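Local coordinates for beta-xylosidase (Uncultured organism, PDB 4MLG), which probably releases xylose from the non-reducing ends of short xylan fragments, as a beta-propeller glycoside hydrolase of family 43, at residues E3-V8 with G62-H67; M149-L154 with K184-R189; L286-C291 with S302-E307. All coordinates share one frame; numbering follows the deposited sequence.

Overall arrangement
From the N terminus, contact 1 brings residues 3-8 to 62-67 and closes a loop of 53 residues holding four of the five strands of the first sheet. Contact 2 then closes a loop of 29 residues by joining the two inner strands of a blade, 147-151 and 184-188. Contact 3 closes the tightest loop, ten residues, in the hairpin 283-290/302-308. The three follow in series, and none nests in or crosses another. Contacts 1 and 3 nonetheless touch, because strand 5-6 pairs with 302-308 and so completes the last sheet with residues from the start of the chain. Contact 2 lies on the opposite side of the chain's centre, its centre about 24 Å from that of contact 3.

Contact 1 of 3, residues E3-V8 with G62-H67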
ATOM      1  N   GLU A   3     -16.417   3.766  41.724  1.00 85.92           N
ATOM      2  CA  GLU A   3     -17.173   3.952  40.494  1.00 82.84           C
ATOM      3  C   GLU A   3     -16.267   4.483  39.387  1.00 75.75           C
ATOM      4  O   GLU A   3     -15.333   5.239  39.659  1.00 72.97           O
ATOM      5  CB  GLU A   3     -18.340   4.916  40.725  1.00 86.85           C
ATOM      6  CG  GLU A   3     -19.297   4.486  41.828  1.00 92.17           C
ATOM      7  CD  GLU A   3     -20.055   3.216  41.488  1.00 94.75           C
ATOM      8  OE1 GLU A   3     -20.230   2.926  40.286  1.00 93.89           O
ATOM      9  OE2 GLU A   3     -20.477   2.509  42.427  1.00 97.86           O
ATOM     10  N   PRO A   4     -16.537   4.076  38.136  1.00 73.19           N
ATOM     11  CA  PRO A   4     -15.777   4.543  36.971  1.00 69.93           C
ATOM     12  C   PRO A   4     -15.839   6.061  36.830  1.00 70.89           C
ATOM     13  O   PRO A   4     -16.909   6.651  36.971  1.00 73.09           O
ATOM     14  CB  PRO A   4     -16.499   3.878  35.798  1.00 68.72           C
ATOM     15  CG  PRO A   4     -17.136   2.670  36.382  1.00 70.65           C
ATOM     16  CD  PRO A   4     -17.548   3.071  37.767  1.00 73.60           C
ATOM     17  N   ARG A   5     -14.696   6.677  36.551  1.00 70.22           N
ATOM     18  CA  ARG A   5     -14.607   8.129  36.470  1.00 72.14           C
ATOM     19  C   ARG A   5     -14.384   8.604  35.038  1.00 70.29           C
ATOM     20  O   ARG A   5     -13.476   8.132  34.354  1.00 68.32           O
ATOM     21  CB  ARG A   5     -13.475   8.637  37.366  1.00 75.25           C
ATOM     22  CG  ARG A   5     -13.200  10.126  37.237  1.00 78.90           C
ATOM     23  CD  ARG A   5     -11.895  10.511  37.916  1.00 81.18           C
ATOM     24  NE  ARG A   5     -11.574  11.921  37.713  1.00 83.36           N
ATOM     25  CZ  ARG A   5     -10.429  12.488  38.081  1.00 84.80           C
ATOM     26  NH1 ARG A   5      -9.488  11.764  38.672  1.00 85.10           N
ATOM     27  NH2 ARG A   5     -10.226  13.778  37.856  1.00 85.86           N
ATOM     28  N   TYR A   6     -15.222   9.534  34.587  1.00 70.89           N
ATOM     29  CA  TYR A   6     -15.040  10.161  33.283  1.00 69.42           C
ATOM     30  C   TYR A   6     -13.992  11.266  33.381  1.00 71.33           C
ATOM     31  O   TYR A   6     -14.069  12.128  34.256  1.00 73.86           O
ATOM     32  CB  TYR A   6     -16.365  10.718  32.758  1.00 68.36           C
ATOM     33  CG  TYR A   6     -17.329   9.653  32.282  1.00 67.28           C
ATOM     34  CD1 TYR A   6     -17.281   9.184  30.977  1.00 65.26           C
ATOM     35  CD2 TYR A   6     -18.284   9.116  33.136  1.00 68.80           C
ATOM     36  CE1 TYR A   6     -18.157   8.210  30.533  1.00 64.95           C
ATOM     37  CE2 TYR A   6     -19.166   8.141  32.702  1.00 68.36           C
ATOM     38  CZ  TYR A   6     -19.096   7.692  31.399  1.00 66.34           C
ATOM     39  OH  TYR A   6     -19.968   6.723  30.957  1.00 66.00           O
ATOM     40  N   LEU A   7     -13.016  11.236  32.479  1.00 70.13           N
ATOM     41  CA  LEU A   7     -11.870  12.136  32.566  1.00 71.28           C
ATOM     42  C   LEU A   7     -12.031  13.412  31.742  1.00 73.18           C
ATOM     43  O   LEU A   7     -11.710  14.503  32.213  1.00 75.65           O
ATOM     44  CB  LEU A   7     -10.592  11.401  32.159  1.00 69.13           C
ATOM     45  CG  LEU A   7     -10.287  10.138  32.964  1.00 68.02           C
ATOM     46  CD1 LEU A   7      -9.041   9.450  32.438  1.00 66.20           C
ATOM     47  CD2 LEU A   7     -10.133  10.479  34.437  1.00 70.13           C
ATOM     48  N   VAL A   8     -12.517  13.275  30.513  1.00 72.59           N
ATOM     49  CA  VAL A   8     -12.701  14.430  29.638  1.00 74.29           C
ATOM     50  C   VAL A   8     -14.162  14.587  29.223  1.00 75.27           C
ATOM     51  O   VAL A   8     -14.601  13.996  28.236  1.00 74.22           O
ATOM     52  CB  VAL A   8     -11.818  14.340  28.381  1.00 72.88           C
ATOM     53  CG1 VAL A   8     -11.941  15.614  27.556  1.00 74.61           C
ATOM     54  CG2 VAL A   8     -10.369  14.097  28.770  1.00 72.01           C
ATOM     55  N   GLY A  62      -7.525  13.232  40.793  1.00 92.38           N
ATOM     56  CA  GLY A  62      -6.661  14.209  40.154  1.00 93.01           C
ATOM     57  C   GLY A  62      -7.242  15.079  39.053  1.00 93.54           C
ATOM     58  O   GLY A  62      -8.141  14.682  38.347  1.00 91.91           O
ATOM     59  N   GLU A  63      -6.709  16.281  38.899  1.00 95.35           N
ATOM     60  CA  GLU A  63      -7.069  17.121  37.766  1.00 95.21           C
ATOM     61  C   GLU A  63      -6.521  16.557  36.458  1.00 90.89           C
ATOM     62  O   GLU A  63      -5.456  15.966  36.434  1.00 89.89           O
ATOM     63  CB  GLU A  63      -6.566  18.550  37.964  1.00 99.28           C
ATOM     64  CG  GLU A  63      -6.842  19.437  36.768  1.00100.13           C
ATOM     65  CD  GLU A  63      -6.322  20.842  36.931  1.00103.74           C
ATOM     66  OE1 GLU A  63      -5.720  21.356  35.968  1.00103.90           O
ATOM     67  OE2 GLU A  63      -6.525  21.435  38.006  1.00106.56           O
ATOM     68  N   VAL A  64      -7.252  16.746  35.368  1.00 88.22           N
ATOM     69  CA  VAL A  64      -6.801  16.270  34.069  1.00 84.32           C
ATOM     70  C   VAL A  64      -6.401  17.426  33.171  1.00 84.13           C
ATOM     71  O   VAL A  64      -7.127  18.387  33.030  1.00 85.72           O
ATOM     72  CB  VAL A  64      -7.876  15.443  33.365  1.00 81.12           C
ATOM     73  CG1 VAL A  64      -7.295  14.769  32.137  1.00 78.23           C
ATOM     74  CG2 VAL A  64      -8.442  14.412  34.319  1.00 80.34           C
ATOM     75  N   THR A  65      -5.225  17.317  32.579  1.00 82.85           N
ATOM     76  CA  THR A  65      -4.643  18.386  31.773  1.00 83.45           C
ATOM     77  C   THR A  65      -4.662  18.064  30.280  1.00 80.44           C
ATOM     78  O   THR A  65      -4.135  17.037  29.851  1.00 78.32           O
ATOM     79  CB  THR A  65      -3.192  18.687  32.205  1.00 85.32           C
ATOM     80  OG1 THR A  65      -3.187  19.216  33.536  1.00 87.84           O
ATOM     81  CG2 THR A  65      -2.548  19.694  31.262  1.00 86.59           C
ATOM     82  N   ASP A  66      -5.275  18.946  29.495  1.00 79.86           N
ATOM     83  CA  ASP A  66      -5.286  18.811  28.043  1.00 77.15           C
ATOM     84  C   ASP A  66      -4.080  19.541  27.462  1.00 75.27           C
ATOM     85  O   ASP A  66      -3.946  20.755  27.617  1.00 77.40           O
ATOM     86  CB  ASP A  66      -6.581  19.386  27.459  1.00 79.02           C
ATOM     87  CG  ASP A  66      -6.801  18.993  26.003  1.00 79.02           C
ATOM     88  OD1 ASP A  66      -5.816  18.678  25.301  1.00 78.85           O
ATOM     89  OD2 ASP A  66      -7.967  18.999  25.558  1.00 79.05           O
ATOM     90  N   HIS A  67      -3.204  18.799  26.792  1.00 71.04           N
ATOM     91  CA  HIS A  67      -2.018  19.392  26.186  1.00 70.91           C
ATOM     92  C   HIS A  67      -2.308  19.909  24.780  1.00 69.94           C
ATOM     93  O   HIS A  67      -1.432  20.475  24.125  1.00 70.87           O
ATOM     94  CB  HIS A  67      -0.862  18.389  26.161  1.00 68.74           C
ATOM     95  CG  HIS A  67      -0.373  18.000  27.521  1.00 68.04           C
ATOM     96  ND1 HIS A  67       0.545  18.750  28.225  1.00 70.35           N
ATOM     97  CD2 HIS A  67      -0.673  16.939  28.307  1.00 65.97           C
ATOM     98  CE1 HIS A  67       0.789  18.168  29.385  1.00 69.96           C
ATOM     99  NE2 HIS A  67       0.063  17.067  29.460  1.00 67.40           N
TER
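Arg5 is the first residue of segment 3-8 to meet segment 62-67, and it does so with the far end of a long side chain. Its CG stands opposite the backbone N (chi1 174°) and the chain stays extended to NE, which carries the guanidinium across to the carbonyl of Gly62. That oxygen lies at the edge of the group, near its plane, and both terminal nitrogens turn to it. The bond from NH1 to Gly62 O is weak, 3.2 Å and strongly bent at 120°; the one from NH2 is straight, but its modelled length is too short to be trusted. Arginine suits the place by its length and its several N-H groups, which let it reach a main-chain oxygen. A second weak bond runs from NH1 to Val59 O, in the loop before segment 62-67.

Leu7 comes next. Its CD2 lies over one face of the Arg5 guanidinium, about 3.8 Å above the plane and offset toward the rim, and approaches Val64 CG2 to 4.3 Å. The same Val64 methyl reaches Arg5 NH2 (4.0 Å, obliquely) and the backbone O of Leu7 (3.9 Å), and so touches both residues. A branched apolar residue fits here: Leu7 also packs on Met56 and Ile27 of the first sheet, and on Leu303 and Val305 of the last.

The contact thus bridges neighbouring propeller sheets at strands 5-6 and 64-72 without beta pairing. Its polar part is one backbone oxygen met by a charged group, and beside it a leucine and a valine give the arginine's flat end apolar neighbours.

Contact 2 of 3, residues M149-L154 with K184-R189; sequences MYFGGL and KVVRLR
With its CG between the backbone N and the carbonyl carbon (chi1 67°), Phe151 lays its ring back across the neighbouring strand, where Lys184, its CG opposite the carbonyl carbon (chi1 -64°), presents its CB to the ring face. The CB stands 3.7 Å from the centroid of the Phe151 ring and 19° off the normal, a CH-pi contact. Val186 CG1 comes instead to the ring's edge, 4.0 Å from Phe151 CE2, and also touches Met149 CB at 3.9 Å. Lys184 CG still touches the ring; beyond it the chain, bent at chi2, leads away, and NZ ends in a salt bridge with Asp201. A lysine therefore does two jobs here: its aliphatic part covers an aromatic ring and its tip meets a carboxylate.

Strands 147-151 and 184-188 run antiparallel as inner neighbours in one blade of the five-bladed propeller expected of family 43, flanked by 138-141 and 200-205. Met149 with Val186 and Phe151 with Lys184 are hydrogen-bonded pairs, each joined by two backbone bonds; Met149 N to Val186 O is 2.8 Å.

Tyr150 and Val185 form the non-hydrogen-bonded pair between them and turn to the other face of the sheet. There they lie side by side, with Tyr150 CE1 3.5 Å from Val185 CG2. Tyr150 OH hydrogen-bonds the backbone O of Pro254, and the side chain lies about 9 Å from the bound calcium ion, too far to be a ligand.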
ATOM      1  N   MET A 149       5.497  -4.560  18.321  1.00 57.06           N
ATOM      2  CA  MET A 149       4.225  -3.982  17.899  1.00 55.34           C
ATOM      3  C   MET A 149       3.169  -5.064  17.716  1.00 54.48           C
ATOM      4  O   MET A 149       3.406  -6.067  17.045  1.00 55.22           O
ATOM      5  CB  MET A 149       4.373  -3.193  16.593  1.00 54.55           C
ATOM      6  CG  MET A 149       3.033  -2.774  15.985  1.00 54.05           C
ATOM      7  SD  MET A 149       3.132  -2.029  14.343  1.00 56.99           S
ATOM      8  CE  MET A 149       3.846  -0.435  14.734  1.00 48.29           C
ATOM      9  N   TYR A 150       2.004  -4.852  18.317  1.00 53.05           N
ATOM     10  CA  TYR A 150       0.867  -5.737  18.113  1.00 51.50           C
ATOM     11  C   TYR A 150      -0.227  -4.967  17.389  1.00 52.13           C
ATOM     12  O   TYR A 150      -0.704  -3.947  17.884  1.00 53.83           O
ATOM     13  CB  TYR A 150       0.349  -6.276  19.448  1.00 51.23           C
ATOM     14  CG  TYR A 150       1.392  -7.043  20.229  1.00 53.97           C
ATOM     15  CD1 TYR A 150       1.517  -8.420  20.091  1.00 54.78           C
ATOM     16  CD2 TYR A 150       2.258  -6.390  21.095  1.00 54.69           C
ATOM     17  CE1 TYR A 150       2.472  -9.123  20.797  1.00 55.62           C
ATOM     18  CE2 TYR A 150       3.217  -7.085  21.805  1.00 56.17           C
ATOM     19  CZ  TYR A 150       3.320  -8.450  21.652  1.00 56.65           C
ATOM     20  OH  TYR A 150       4.274  -9.142  22.360  1.00 58.04           O
ATOM     21  N   PHE A 151      -0.613  -5.448  16.213  1.00 50.63           N
ATOM     22  CA  PHE A 151      -1.628  -4.763  15.424  1.00 49.34           C
ATOM     23  C   PHE A 151      -2.612  -5.736  14.786  1.00 49.83           C
ATOM     24  O   PHE A 151      -2.458  -6.954  14.898  1.00 49.23           O
ATOM     25  CB  PHE A 151      -0.979  -3.882  14.352  1.00 47.23           C
ATOM     26  CG  PHE A 151      -0.248  -4.654  13.287  1.00 45.32           C
ATOM     27  CD1 PHE A 151      -0.876  -4.987  12.096  1.00 44.86           C
ATOM     28  CD2 PHE A 151       1.070  -5.035  13.471  1.00 47.06           C
ATOM     29  CE1 PHE A 151      -0.205  -5.692  11.113  1.00 45.38           C
ATOM     30  CE2 PHE A 151       1.746  -5.739  12.492  1.00 47.15           C
ATOM     31  CZ  PHE A 151       1.108  -6.067  11.312  1.00 46.31           C
ATOM     32  N   GLY A 152      -3.621  -5.182  14.117  1.00 49.76           N
ATOM     33  CA  GLY A 152      -4.655  -5.975  13.481  1.00 49.76           C
ATOM     34  C   GLY A 152      -6.045  -5.479  13.834  1.00 52.46           C
ATOM     35  O   GLY A 152      -6.254  -4.889  14.896  1.00 52.55           O
ATOM     36  N   GLY A 153      -6.997  -5.718  12.938  1.00 53.34           N
ATOM     37  CA  GLY A 153      -8.377  -5.323  13.159  1.00 53.78           C
ATOM     38  C   GLY A 153      -9.291  -5.811  12.051  1.00 53.98           C
ATOM     39  O   GLY A 153      -9.043  -5.549  10.877  1.00 53.96           O
ATOM     40  N   LEU A 154     -10.354  -6.519  12.423  1.00 54.84           N
ATOM     41  CA  LEU A 154     -11.280  -7.083  11.443  1.00 54.56           C
ATOM     42  C   LEU A 154     -12.121  -6.034  10.723  1.00 52.66           C
ATOM     43  O   LEU A 154     -12.239  -4.895  11.174  1.00 51.75           O
ATOM     44  CB  LEU A 154     -12.205  -8.111  12.101  1.00 56.42           C
ATOM     45  CG  LEU A 154     -11.572  -9.441  12.508  1.00 58.59           C
ATOM     46  CD1 LEU A 154     -12.635 -10.411  13.005  1.00 58.86           C
ATOM     47  CD2 LEU A 154     -10.791 -10.037  11.347  1.00 58.41           C
ATOM     48  N   LYS A 184      -1.471  -9.580  14.765  1.00 45.12           N
ATOM     49  CA  LYS A 184      -0.100  -9.687  14.290  1.00 44.99           C
ATOM     50  C   LYS A 184       0.904  -9.131  15.290  1.00 46.86           C
ATOM     51  O   LYS A 184       0.606  -8.193  16.028  1.00 48.79           O
ATOM     52  CB  LYS A 184       0.054  -8.983  12.942  1.00 44.83           C
ATOM     53  CG  LYS A 184      -0.755  -9.610  11.820  1.00 43.95           C
ATOM     54  CD  LYS A 184      -0.301 -11.035  11.555  1.00 43.55           C
ATOM     55  CE  LYS A 184      -1.124 -11.685  10.457  1.00 42.40           C
ATOM     56  NZ  LYS A 184      -0.658 -13.072  10.175  1.00 42.34           N
ATOM     57  N   VAL A 185       2.092  -9.725  15.306  1.00 46.85           N
ATOM     58  CA  VAL A 185       3.180  -9.272  16.163  1.00 46.42           C
ATOM     59  C   VAL A 185       4.450  -9.097  15.332  1.00 47.00           C
ATOM     60  O   VAL A 185       4.764  -9.929  14.481  1.00 48.68           O
ATOM     61  CB  VAL A 185       3.434 -10.259  17.326  1.00 47.02           C
ATOM     62  CG1 VAL A 185       3.567 -11.684  16.805  1.00 46.97           C
ATOM     63  CG2 VAL A 185       4.666  -9.854  18.123  1.00 47.94           C
ATOM     64  N   VAL A 186       5.167  -8.003  15.564  1.00 46.03           N
ATOM     65  CA  VAL A 186       6.409  -7.749  14.848  1.00 47.89           C
ATOM     66  C   VAL A 186       7.395  -6.975  15.723  1.00 49.27           C
ATOM     67  O   VAL A 186       7.006  -6.067  16.462  1.00 48.81           O
ATOM     68  CB  VAL A 186       6.154  -7.009  13.508  1.00 44.84           C
ATOM     69  CG1 VAL A 186       5.496  -5.659  13.748  1.00 40.20           C
ATOM     70  CG2 VAL A 186       7.449  -6.853  12.721  1.00 41.40           C
ATOM     71  N   ARG A 187       8.666  -7.358  15.660  1.00 50.73           N
ATOM     72  CA  ARG A 187       9.700  -6.675  16.423  1.00 52.78           C
ATOM     73  C   ARG A 187      10.196  -5.446  15.669  1.00 55.93           C
ATOM     74  O   ARG A 187      10.477  -5.512  14.472  1.00 57.22           O
ATOM     75  CB  ARG A 187      10.865  -7.621  16.730  1.00 51.80           C
ATOM     76  CG  ARG A 187      11.975  -6.995  17.564  1.00 53.11           C
ATOM     77  CD  ARG A 187      13.064  -8.003  17.911  1.00 53.94           C
ATOM     78  NE  ARG A 187      13.725  -8.541  16.725  1.00 53.25           N
ATOM     79  CZ  ARG A 187      14.804  -8.007  16.161  1.00 53.87           C
ATOM     80  NH1 ARG A 187      15.350  -6.911  16.672  1.00 54.39           N
ATOM     81  NH2 ARG A 187      15.338  -8.567  15.084  1.00 53.58           N
ATOM     82  N   LEU A 188      10.291  -4.322  16.372  1.00 56.61           N
ATOM     83  CA  LEU A 188      10.794  -3.089  15.784  1.00 57.09           C
ATOM     84  C   LEU A 188      12.306  -2.997  15.951  1.00 59.36           C
ATOM     85  O   LEU A 188      12.850  -3.423  16.971  1.00 60.03           O
ATOM     86  CB  LEU A 188      10.127  -1.877  16.436  1.00 56.11           C
ATOM     87  CG  LEU A 188       8.627  -1.706  16.205  1.00 54.74           C
ATOM     88  CD1 LEU A 188       8.063  -0.643  17.131  1.00 54.65           C
ATOM     89  CD2 LEU A 188       8.354  -1.350  14.752  1.00 53.82           C
ATOM     90  N   ARG A 189      12.984  -2.446  14.950  1.00 58.66           N
ATOM     91  CA  ARG A 189      14.421  -2.220  15.056  1.00 62.09           C
ATOM     92  C   ARG A 189      14.685  -1.012  15.953  1.00 64.20           C
ATOM     93  O   ARG A 189      13.756  -0.290  16.314  1.00 63.10           O
ATOM     94  CB  ARG A 189      15.058  -2.046  13.675  1.00 62.68           C
ATOM     95  CG  ARG A 189      14.485  -0.912  12.849  1.00 61.92           C
ATOM     96  CD  ARG A 189      15.183  -0.805  11.500  1.00 63.16           C
ATOM     97  NE  ARG A 189      15.052   0.530  10.922  1.00 63.77           N
ATOM     98  CZ  ARG A 189      15.338   0.835   9.660  1.00 63.86           C
ATOM     99  NH1 ARG A 189      15.766  -0.104   8.828  1.00 64.18           N
ATOM    100  NH2 ARG A 189      15.188   2.080   9.229  1.00 63.39           N
TER

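Contact 3 of 3, residues L286-C291 with S302-E307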
ATOM      1  N   LEU A 286      -8.210   0.264  34.243  1.00 62.88           N
ATOM      2  CA  LEU A 286      -8.666  -0.096  32.907  1.00 60.75           C
ATOM      3  C   LEU A 286      -9.279   1.116  32.217  1.00 60.97           C
ATOM      4  O   LEU A 286     -10.476   1.374  32.346  1.00 62.58           O
ATOM      5  CB  LEU A 286      -9.690  -1.232  32.969  1.00 60.25           C
ATOM      6  CG  LEU A 286     -10.266  -1.703  31.629  1.00 58.24           C
ATOM      7  CD1 LEU A 286      -9.197  -2.389  30.794  1.00 57.37           C
ATOM      8  CD2 LEU A 286     -11.468  -2.614  31.834  1.00 58.54           C
ATOM      9  N   PHE A 287      -8.453   1.869  31.498  1.00 59.41           N
ATOM     10  CA  PHE A 287      -8.944   3.001  30.725  1.00 58.28           C
ATOM     11  C   PHE A 287      -9.743   2.482  29.537  1.00 57.29           C
ATOM     12  O   PHE A 287      -9.290   1.588  28.829  1.00 57.25           O
ATOM     13  CB  PHE A 287      -7.784   3.869  30.235  1.00 57.83           C
ATOM     14  CG  PHE A 287      -7.039   4.569  31.337  1.00 57.89           C
ATOM     15  CD1 PHE A 287      -7.353   5.873  31.683  1.00 57.39           C
ATOM     16  CD2 PHE A 287      -6.023   3.924  32.023  1.00 59.12           C
ATOM     17  CE1 PHE A 287      -6.669   6.519  32.694  1.00 58.50           C
ATOM     18  CE2 PHE A 287      -5.337   4.567  33.035  1.00 60.25           C
ATOM     19  CZ  PHE A 287      -5.662   5.865  33.371  1.00 59.90           C
ATOM     20  N   HIS A 288     -10.932   3.038  29.329  1.00 56.68           N
ATOM     21  CA  HIS A 288     -11.791   2.625  28.223  1.00 55.31           C
ATOM     22  C   HIS A 288     -12.773   3.735  27.864  1.00 54.37           C
ATOM     23  O   HIS A 288     -12.552   4.893  28.213  1.00 53.26           O
ATOM     24  CB  HIS A 288     -12.534   1.330  28.565  1.00 55.71           C
ATOM     25  CG  HIS A 288     -13.354   1.410  29.816  1.00 57.11           C
ATOM     26  ND1 HIS A 288     -12.793   1.490  31.071  1.00 57.97           N
ATOM     27  CD2 HIS A 288     -14.695   1.409  30.003  1.00 57.36           C
ATOM     28  CE1 HIS A 288     -13.751   1.542  31.978  1.00 58.66           C
ATOM     29  NE2 HIS A 288     -14.915   1.494  31.356  1.00 58.60           N
ATOM     30  N   HIS A 289     -13.852   3.388  27.166  1.00 55.54           N
ATOM     31  CA  HIS A 289     -14.860   4.380  26.799  1.00 58.56           C
ATOM     32  C   HIS A 289     -16.261   3.799  26.627  1.00 60.94           C
ATOM     33  O   HIS A 289     -16.428   2.598  26.418  1.00 61.90           O
ATOM     34  CB  HIS A 289     -14.449   5.131  25.524  1.00 57.97           C
ATOM     35  CG  HIS A 289     -14.361   4.266  24.303  1.00 56.49           C
ATOM     36  ND1 HIS A 289     -13.237   4.220  23.506  1.00 55.14           N
ATOM     37  CD2 HIS A 289     -15.257   3.424  23.734  1.00 56.07           C
ATOM     38  CE1 HIS A 289     -13.443   3.385  22.504  1.00 54.35           C
ATOM     39  NE2 HIS A 289     -14.659   2.886  22.620  1.00 54.70           N
ATOM     40  N   ASP A 290     -17.264   4.668  26.718  1.00 62.74           N
ATOM     41  CA  ASP A 290     -18.628   4.325  26.332  1.00 63.74           C
ATOM     42  C   ASP A 290     -19.346   5.554  25.777  1.00 63.92           C
ATOM     43  O   ASP A 290     -18.808   6.661  25.810  1.00 63.84           O
ATOM     44  CB  ASP A 290     -19.411   3.691  27.490  1.00 65.13           C
ATOM     45  CG  ASP A 290     -19.410   4.544  28.746  1.00 66.86           C
ATOM     46  OD1 ASP A 290     -19.207   5.773  28.655  1.00 66.94           O
ATOM     47  OD2 ASP A 290     -19.627   3.976  29.836  1.00 68.20           O
ATOM     48  N   CYS A 291     -20.558   5.361  25.272  1.00 63.76           N
ATOM     49  CA  CYS A 291     -21.276   6.446  24.615  1.00 63.48           C
ATOM     50  C   CYS A 291     -22.437   6.971  25.455  1.00 64.18           C
ATOM     51  O   CYS A 291     -23.500   7.301  24.927  1.00 64.85           O
ATOM     52  CB  CYS A 291     -21.767   5.993  23.240  1.00 63.05           C
ATOM     53  SG  CYS A 291     -20.457   5.309  22.196  1.00 58.50           S
ATOM     54  N   SER A 302     -16.785   8.733  24.908  1.00 58.68           N
ATOM     55  CA  SER A 302     -16.154   9.465  25.999  1.00 61.18           C
ATOM     56  C   SER A 302     -15.306   8.516  26.832  1.00 62.18           C
ATOM     57  O   SER A 302     -15.796   7.489  27.300  1.00 63.13           O
ATOM     58  CB  SER A 302     -17.214  10.128  26.878  1.00 62.65           C
ATOM     59  OG  SER A 302     -18.087  10.933  26.104  1.00 62.71           O
ATOM     60  N   LEU A 303     -14.033   8.854  27.017  1.00 63.07           N
ATOM     61  CA  LEU A 303     -13.129   7.971  27.745  1.00 64.24           C
ATOM     62  C   LEU A 303     -13.381   7.972  29.250  1.00 63.81           C
ATOM     63  O   LEU A 303     -13.812   8.974  29.821  1.00 65.60           O
ATOM     64  CB  LEU A 303     -11.657   8.269  27.423  1.00 67.25           C
ATOM     65  CG  LEU A 303     -11.113   9.700  27.370  1.00 70.30           C
ATOM     66  CD1 LEU A 303     -11.178  10.394  28.716  1.00 72.82           C
ATOM     67  CD2 LEU A 303      -9.680   9.675  26.868  1.00 70.73           C
ATOM     68  N   LYS A 304     -13.110   6.836  29.881  1.00 61.89           N
ATOM     69  CA  LYS A 304     -13.357   6.671  31.305  1.00 61.72           C
ATOM     70  C   LYS A 304     -12.375   5.673  31.908  1.00 61.99           C
ATOM     71  O   LYS A 304     -11.770   4.875  31.192  1.00 61.83           O
ATOM     72  CB  LYS A 304     -14.798   6.213  31.536  1.00 59.62           C
ATOM     73  CG  LYS A 304     -15.163   4.934  30.798  1.00 56.28           C
ATOM     74  CD  LYS A 304     -16.653   4.651  30.880  1.00 55.63           C
ATOM     75  CE  LYS A 304     -17.118   4.542  32.322  1.00 57.05           C
ATOM     76  NZ  LYS A 304     -18.577   4.265  32.422  1.00 58.15           N
ATOM     77  N   VAL A 305     -12.216   5.719  33.225  1.00 62.93           N
ATOM     78  CA  VAL A 305     -11.263   4.845  33.897  1.00 63.94           C
ATOM     79  C   VAL A 305     -11.899   4.090  35.062  1.00 65.63           C
ATOM     80  O   VAL A 305     -12.619   4.669  35.878  1.00 67.60           O
ATOM     81  CB  VAL A 305     -10.017   5.630  34.376  1.00 64.87           C
ATOM     82  CG1 VAL A 305     -10.426   6.856  35.182  1.00 66.58           C
ATOM     83  CG2 VAL A 305      -9.086   4.733  35.177  1.00 64.64           C
ATOM     84  N   ALA A 306     -11.640   2.787  35.118  1.00 64.58           N
ATOM     85  CA  ALA A 306     -12.111   1.951  36.213  1.00 64.49           C
ATOM     86  C   ALA A 306     -10.943   1.168  36.798  1.00 66.00           C
ATOM     87  O   ALA A 306     -10.050   0.734  36.068  1.00 66.42           O
ATOM     88  CB  ALA A 306     -13.195   1.005  35.732  1.00 62.75           C
ATOM     89  N   GLU A 307     -10.950   0.992  38.115  1.00 66.22           N
ATOM     90  CA  GLU A 307      -9.880   0.266  38.787  1.00 64.93           C
ATOM     91  C   GLU A 307      -9.911  -1.218  38.439  1.00 61.89           C
ATOM     92  O   GLU A 307     -10.962  -1.857  38.491  1.00 61.09           O
ATOM     93  CB  GLU A 307      -9.967   0.458  40.303  1.00 67.27           C
ATOM     94  CG  GLU A 307      -8.853  -0.231  41.074  1.00 67.86           C
ATOM     95  CD  GLU A 307      -8.860   0.114  42.549  1.00 69.65           C
ATOM     96  OE1 GLU A 307      -9.782   0.833  42.988  1.00 70.63           O
ATOM     97  OE2 GLU A 307      -7.943  -0.331  43.269  1.00 70.86           O
TER
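Lys304 crosses from its own strand to His288 and Asp290, and its side chain can be followed atom by atom. The CB leaves on the face shared with those two residues, with CG turned between the backbone N and the carbonyl carbon (chi1 56°). That places CG over the His288 ring, 3.7 Å from the centroid and 20° off the normal. CD still borders the ring at NE2 while it lies against Asp290 OD2, 3.2 Å away, and CE still lies within reach of both. NZ closes a salt bridge with Asp290 OD2 at 2.8 Å, arriving on the syn side, 27° out of the carboxylate plane. Tyr6 OH bonds both NZ and Asp290 OD1, while OD2 has Thr322 OG1 as a further partner, so this buried ion pair is well satisfied.

The His288 ring is fixed in rotation by its own strand: ND1 donates to Leu286 O, 2.6 Å away and in the ring plane. Ala306 CB meets the ring's edge at CE1.

On the other face Val305, beta-branched as is common in strands, sets CG2 over the centre of the Phe287 ring, 4.0 Å from the centroid. His289, also on this face, takes its imidazole away to Asp15 N and touches His274, a residue of the calcium site.

Backbone bonds such as His288 N to Lys304 O (2.7 Å) hold the strands in register from Leu286-Ala306 to Asp290-Ser302, Ala306 N to Leu286 O being weak. This is an antiparallel beta hairpin forming the middle of a propeller blade, which strand 5-6 completes at its outer edge.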